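Local coordinates for novel Thermotoga maritima enzyme TM1112 (Thermotoga maritima, PDB 1O5U), which is of unknown function but belongs to the cupin family of beta-barrel proteins and is probably an enzyme, at residues W33-D44 with R87-Y98. Sequence-based numbering, arbitrary orientation. Where two conformers were deposited one is given.
Sequences WPIWEKEVSEFD and RWKVLEPVRKHY
W36 with K96 and F43 with W88 are hydrogen-bonded pairs where strands 35-38 and 41-44 run antiparallel to 93-98 and 87-90 (159° and 171° between the short axes), both chains bending from one sheet of the cupin barrel into the other. W36, F43, V90, V94 and K96 start on the face that carries W88, between the sheets; K38 and S41 start there too, but the K38 amine turns back to E39 OE2 and S41 OG. W36 turns the edge of its six-membered ring toward the face of W88 in an offset edge-to-face pair, the two planes at 86°, and its CZ3 also meets V94 CG2 at 3.5 Å. CG of F43 sits between its own N and carbonyl carbon, which brings one face of the ring over W88 CB, 3.8 Å from the ring centroid. The K96 chain crosses W36 at a slant, its CE 3.5 Å from W36 CE3.

On the outward side, R87 stretches across its neighbours to bridge two acids: NE reaches E42 OE2 and NH1 reaches D44 OD1, the latter at 3.0 Å and nearly straight. Both oxygens lie close to the guanidinium plane, yet each is met from above its carboxylate plane. R95 grips E37 OE1 through NH1 at 3.0 Å and more weakly through NE; a water joins that oxygen to V94 O.

Near W33, H97 ND1 donates to W33 O at 2.6 Å, exactly in its ring plane, while I35 CG1 lies over the imidazole face. P34 CG packs similarly on the Y98 ring.

That ND1 is the donor implies a proton there, and the two bonds should fix the R87 guanidinium's rotation. K96 NZ is covalently linked to an unidentified ligand, consistent with a pocket beside W36 and K96.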
loop_
_atom_site.group_PDB
_atom_site.type_symbol
_atom_site.label_atom_id
_atom_site.label_comp_id
_atom_site.label_asym_id
_atom_site.label_seq_id
_atom_site.Cartn_x
_atom_site.Cartn_y
_atom_site.Cartn_z
ATOM N N TRP A 33 -3.438 -12.882 3.962
ATOM C CA TRP A 33 -2.261 -12.108 4.216
ATOM C C TRP A 33 -2.418 -11.422 5.563
ATOM O O TRP A 33 -3.540 -11.011 5.900
ATOM C CB TRP A 33 -2.085 -11.046 3.154
ATOM C CG TRP A 33 -1.799 -11.528 1.736
ATOM C CD1 TRP A 33 -1.605 -12.771 1.306
ATOM C CD2 TRP A 33 -1.642 -10.671 0.596
ATOM N NE1 TRP A 33 -1.372 -12.785 -0.056
ATOM C CE2 TRP A 33 -1.395 -11.496 -0.517
ATOM C CE3 TRP A 33 -1.741 -9.292 0.408
ATOM C CZ2 TRP A 33 -1.178 -10.979 -1.803
ATOM C CZ3 TRP A 33 -1.498 -8.765 -0.864
ATOM C CH2 TRP A 33 -1.256 -9.612 -1.951
ATOM N N PRO A 34 -1.326 -11.174 6.283
ATOM C CA PRO A 34 -1.409 -10.366 7.520
ATOM C C PRO A 34 -2.025 -8.989 7.319
ATOM O O PRO A 34 -1.970 -8.433 6.204
ATOM C CB PRO A 34 0.059 -10.201 7.939
ATOM C CG PRO A 34 0.851 -10.514 6.699
ATOM C CD PRO A 34 0.070 -11.536 5.961
ATOM N N ILE A 35 -2.534 -8.422 8.410
ATOM C CA ILE A 35 -3.223 -7.144 8.399
ATOM C C ILE A 35 -2.378 -6.146 9.172
ATOM O O ILE A 35 -1.841 -6.461 10.239
ATOM C CB ILE A 35 -4.641 -7.283 9.005
ATOM C CG1 ILE A 35 -5.556 -8.090 8.059
ATOM C CG2 ILE A 35 -5.266 -5.869 9.152
ATOM C CD1 ILE A 35 -6.908 -8.542 8.684
ATOM N N TRP A 36 -2.301 -4.934 8.639
ATOM C CA TRP A 36 -1.608 -3.791 9.226
ATOM C C TRP A 36 -2.575 -2.601 9.227
ATOM O O TRP A 36 -3.344 -2.388 8.280
ATOM C CB TRP A 36 -0.401 -3.438 8.400
ATOM C CG TRP A 36 0.423 -2.270 8.861
ATOM C CD1 TRP A 36 1.439 -2.302 9.727
ATOM C CD2 TRP A 36 0.383 -0.945 8.337
ATOM N NE1 TRP A 36 2.015 -1.058 9.832
ATOM C CE2 TRP A 36 1.371 -0.202 8.993
ATOM C CE3 TRP A 36 -0.408 -0.301 7.398
ATOM C CZ2 TRP A 36 1.610 1.117 8.716
ATOM C CZ3 TRP A 36 -0.189 1.021 7.139
ATOM C CH2 TRP A 36 0.826 1.721 7.799
ATOM N N GLU A 37 -2.560 -1.845 10.314
ATOM C CA GLU A 37 -3.380 -0.653 10.430
ATOM C C GLU A 37 -2.536 0.510 10.925
ATOM O O GLU A 37 -1.602 0.325 11.709
ATOM C CB GLU A 37 -4.461 -0.906 11.487
ATOM C CG GLU A 37 -5.486 -1.903 11.086
ATOM C CD GLU A 37 -6.624 -1.961 12.113
ATOM O OE1 GLU A 37 -7.467 -1.055 12.141
ATOM O OE2 GLU A 37 -6.643 -2.902 12.893
ATOM N N LYS A 38 -2.953 1.711 10.584
ATOM C CA LYS A 38 -2.234 2.910 10.993
ATOM C C LYS A 38 -3.212 4.055 11.089
ATOM O O LYS A 38 -4.050 4.257 10.209
ATOM C CB LYS A 38 -1.169 3.284 9.991
ATOM C CG LYS A 38 -0.171 4.333 10.423
ATOM C CD LYS A 38 0.696 3.771 11.470
ATOM C CE LYS A 38 1.844 4.623 11.748
ATOM N NZ LYS A 38 1.413 5.792 12.463
ATOM N N GLU A 39 -3.064 4.830 12.166
ATOM C CA GLU A 39 -3.913 5.978 12.405
ATOM C C GLU A 39 -3.424 7.146 11.559
ATOM O O GLU A 39 -2.360 7.074 10.985
ATOM C CB GLU A 39 -3.852 6.356 13.898
ATOM C CG GLU A 39 -2.527 6.984 14.288
ATOM C CD GLU A 39 -1.323 6.015 14.419
ATOM O OE1 GLU A 39 -1.459 4.739 14.421
ATOM O OE2 GLU A 39 -0.204 6.571 14.616
ATOM N N VAL A 40 -4.163 8.263 11.543
ATOM C CA VAL A 40 -3.709 9.480 10.848
ATOM C C VAL A 40 -2.328 9.896 11.406
ATOM O O VAL A 40 -2.148 10.014 12.624
ATOM C CB VAL A 40 -4.749 10.611 11.010
ATOM C CG1 VAL A 40 -4.203 11.977 10.596
ATOM C CG2 VAL A 40 -6.029 10.223 10.267
ATOM N N SER A 41 -1.379 10.133 10.511
ATOM C CA SER A 41 0.034 10.228 10.813
ATOM C C SER A 41 0.822 10.520 9.542
ATOM O O SER A 41 0.275 10.439 8.433
ATOM C CB SER A 41 0.543 8.923 11.440
ATOM O OG SER A 41 0.375 7.811 10.578
ATOM N N GLU A 42 2.106 10.819 9.707
ATOM C CA GLU A 42 3.043 11.050 8.578
ATOM C C GLU A 42 4.409 10.537 8.973
ATOM O O GLU A 42 4.865 10.850 10.065
ATOM C CB GLU A 42 3.120 12.544 8.221
ATOM C CG GLU A 42 3.830 12.842 6.885
ATOM C CD GLU A 42 3.617 14.266 6.332
ATOM O OE1 GLU A 42 2.757 15.051 6.859
ATOM O OE2 GLU A 42 4.292 14.595 5.322
ATOM N N PHE A 43 5.033 9.715 8.123
ATOM C CA PHE A 43 6.280 9.021 8.492
ATOM C C PHE A 43 6.995 8.510 7.263
ATOM O O PHE A 43 6.346 8.183 6.254
ATOM C CB PHE A 43 5.985 7.831 9.401
ATOM C CG PHE A 43 5.028 6.829 8.806
ATOM C CD1 PHE A 43 5.463 5.787 7.999
ATOM C CD2 PHE A 43 3.670 6.945 9.026
ATOM C CE1 PHE A 43 4.550 4.886 7.457
ATOM C CE2 PHE A 43 2.786 6.057 8.477
ATOM C CZ PHE A 43 3.208 5.040 7.704
ATOM N N ASP A 44 8.324 8.440 7.361
ATOM C CA ASP A 44 9.157 7.879 6.291
ATOM C C ASP A 44 9.100 6.358 6.329
ATOM O O ASP A 44 8.965 5.777 7.385
ATOM C CB ASP A 44 10.605 8.333 6.422
ATOM C CG ASP A 44 10.795 9.797 6.084
ATOM O OD1 ASP A 44 9.911 10.398 5.452
ATOM O OD2 ASP A 44 11.827 10.420 6.399
ATOM N N ARG A 87 7.648 8.763 1.837
ATOM C CA ARG A 87 6.962 9.244 3.027
ATOM C C ARG A 87 5.498 8.969 2.838
ATOM O O ARG A 87 4.956 9.250 1.773
ATOM C CB ARG A 87 7.187 10.730 3.188
ATOM C CG ARG A 87 6.648 11.309 4.493
ATOM C CD ARG A 87 7.404 12.544 4.907
ATOM N NE ARG A 87 6.936 13.115 6.171
ATOM C CZ ARG A 87 7.443 12.842 7.380
ATOM N NH1 ARG A 87 8.438 11.998 7.535
ATOM N NH2 ARG A 87 6.933 13.430 8.450
ATOM N N TRP A 88 4.894 8.357 3.848
ATOM C CA TRP A 88 3.470 8.136 3.949
ATOM C C TRP A 88 2.793 9.256 4.722
ATOM O O TRP A 88 3.252 9.637 5.809
ATOM C CB TRP A 88 3.184 6.813 4.694
ATOM C CG TRP A 88 3.249 5.567 3.839
ATOM C CD1 TRP A 88 4.241 5.225 2.989
ATOM C CD2 TRP A 88 2.289 4.510 3.786
ATOM N NE1 TRP A 88 3.954 4.018 2.392
ATOM C CE2 TRP A 88 2.765 3.550 2.868
ATOM C CE3 TRP A 88 1.087 4.247 4.445
ATOM C CZ2 TRP A 88 2.060 2.429 2.555
ATOM C CZ3 TRP A 88 0.411 3.109 4.150
ATOM C CH2 TRP A 88 0.882 2.211 3.213
ATOM N N LYS A 89 1.693 9.774 4.180
ATOM C CA LYS A 89 0.799 10.682 4.923
ATOM C C LYS A 89 -0.565 10.046 4.980
ATOM O O LYS A 89 -1.287 9.991 3.959
ATOM C CB LYS A 89 0.708 12.045 4.239
ATOM C CG LYS A 89 -0.032 13.071 5.094
ATOM C CD LYS A 89 0.060 14.457 4.559
ATOM C CE LYS A 89 -0.717 15.403 5.475
ATOM N NZ LYS A 89 -0.836 16.791 4.922
ATOM N N VAL A 90 -0.891 9.488 6.132
ATOM C CA VAL A 90 -2.127 8.752 6.303
ATOM C C VAL A 90 -3.224 9.796 6.609
ATOM O O VAL A 90 -3.210 10.457 7.633
ATOM C CB VAL A 90 -2.045 7.757 7.456
ATOM C CG1 VAL A 90 -3.428 7.132 7.699
ATOM C CG2 VAL A 90 -0.960 6.669 7.236
ATOM N N LEU A 91 -4.137 9.996 5.672
ATOM C CA LEU A 91 -5.161 11.025 5.797
ATOM C C LEU A 91 -6.438 10.483 6.436
ATOM O O LEU A 91 -7.140 11.211 7.168
ATOM C CB LEU A 91 -5.493 11.554 4.401
ATOM C CG LEU A 91 -4.358 12.269 3.666
ATOM C CD1 LEU A 91 -4.793 12.560 2.258
ATOM C CD2 LEU A 91 -3.921 13.531 4.370
ATOM N N GLU A 92 -6.764 9.241 6.101
ATOM C CA GLU A 92 -7.842 8.500 6.773
ATOM C C GLU A 92 -7.265 7.210 7.291
ATOM O O GLU A 92 -6.536 6.528 6.562
ATOM C CB GLU A 92 -8.982 8.242 5.799
ATOM C CG GLU A 92 -9.579 9.537 5.252
ATOM C CD GLU A 92 -10.556 9.299 4.132
ATOM O OE1 GLU A 92 -10.915 8.132 3.866
ATOM O OE2 GLU A 92 -10.940 10.315 3.511
ATOM N N PRO A 93 -7.589 6.809 8.524
ATOM C CA PRO A 93 -6.989 5.597 9.100
ATOM C C PRO A 93 -7.006 4.406 8.166
ATOM O O PRO A 93 -8.057 4.058 7.589
ATOM C CB PRO A 93 -7.845 5.344 10.343
ATOM C CG PRO A 93 -8.343 6.650 10.687
ATOM C CD PRO A 93 -8.507 7.466 9.470
ATOM N N VAL A 94 -5.855 3.750 8.061
ATOM C CA VAL A 94 -5.630 2.699 7.047
ATOM C C VAL A 94 -5.718 1.344 7.668
ATOM O O VAL A 94 -5.288 1.171 8.809
ATOM C CB VAL A 94 -4.399 2.933 6.143
ATOM C CG1 VAL A 94 -4.553 4.213 5.439
ATOM C CG2 VAL A 94 -3.116 2.936 6.869
ATOM N N ARG A 95 -6.344 0.405 6.947
ATOM C CA ARG A 95 -6.317 -1.037 7.240
ATOM C C ARG A 95 -6.006 -1.748 5.949
ATOM O O ARG A 95 -6.626 -1.494 4.925
ATOM C CB ARG A 95 -7.624 -1.552 7.817
ATOM C CG ARG A 95 -7.619 -2.996 8.117
ATOM C CD ARG A 95 -8.873 -3.486 8.832
ATOM N NE ARG A 95 -9.106 -2.751 10.056
ATOM C CZ ARG A 95 -10.265 -2.288 10.461
ATOM N NH1 ARG A 95 -10.315 -1.605 11.585
ATOM N NH2 ARG A 95 -11.377 -2.489 9.769
ATOM N N LYS A 96 -5.014 -2.626 5.964
ATOM C CA LYS A 96 -4.627 -3.318 4.735
ATOM C C LYS A 96 -4.155 -4.717 5.007
ATOM O O LYS A 96 -3.682 -5.037 6.136
ATOM C CB LYS A 96 -3.527 -2.531 4.018
ATOM C CG LYS A 96 -2.247 -2.497 4.716
ATOM C CD LYS A 96 -1.260 -1.506 4.098
ATOM C CE LYS A 96 0.164 -1.972 4.375
ATOM N NZ LYS A 96 1.110 -1.272 3.435
ATOM N N HIS A 97 -4.308 -5.564 3.989
ATOM C CA HIS A 97 -3.606 -6.866 3.902
ATOM C C HIS A 97 -2.276 -6.626 3.170
ATOM O O HIS A 97 -2.243 -5.828 2.210
ATOM C CB HIS A 97 -4.461 -7.890 3.121
ATOM C CG HIS A 97 -5.592 -8.477 3.911
ATOM N ND1 HIS A 97 -5.407 -9.497 4.819
ATOM C CD2 HIS A 97 -6.925 -8.217 3.902
ATOM C CE1 HIS A 97 -6.565 -9.807 5.383
ATOM N NE2 HIS A 97 -7.512 -9.052 4.834
ATOM N N TYR A 98 -1.190 -7.292 3.592
ATOM C CA TYR A 98 0.122 -7.062 2.975
ATOM C C TYR A 98 0.908 -8.341 2.826
ATOM O O TYR A 98 0.770 -9.262 3.621
ATOM C CB TYR A 98 0.936 -5.976 3.711
ATOM C CG TYR A 98 1.457 -6.435 5.033
ATOM C CD1 TYR A 98 2.698 -7.062 5.146
ATOM C CD2 TYR A 98 0.686 -6.323 6.169
ATOM C CE1 TYR A 98 3.154 -7.527 6.399
ATOM C CE2 TYR A 98 1.133 -6.763 7.391
ATOM C CZ TYR A 98 2.345 -7.363 7.519
ATOM O OH TYR A 98 2.739 -7.820 8.785
HETATM O O HOH W 1 0.858 -7.166 10.803
HETATM O O HOH W 2 -7.235 1.549 11.202
HETATM O O HOH W 3 2.430 17.292 5.274
#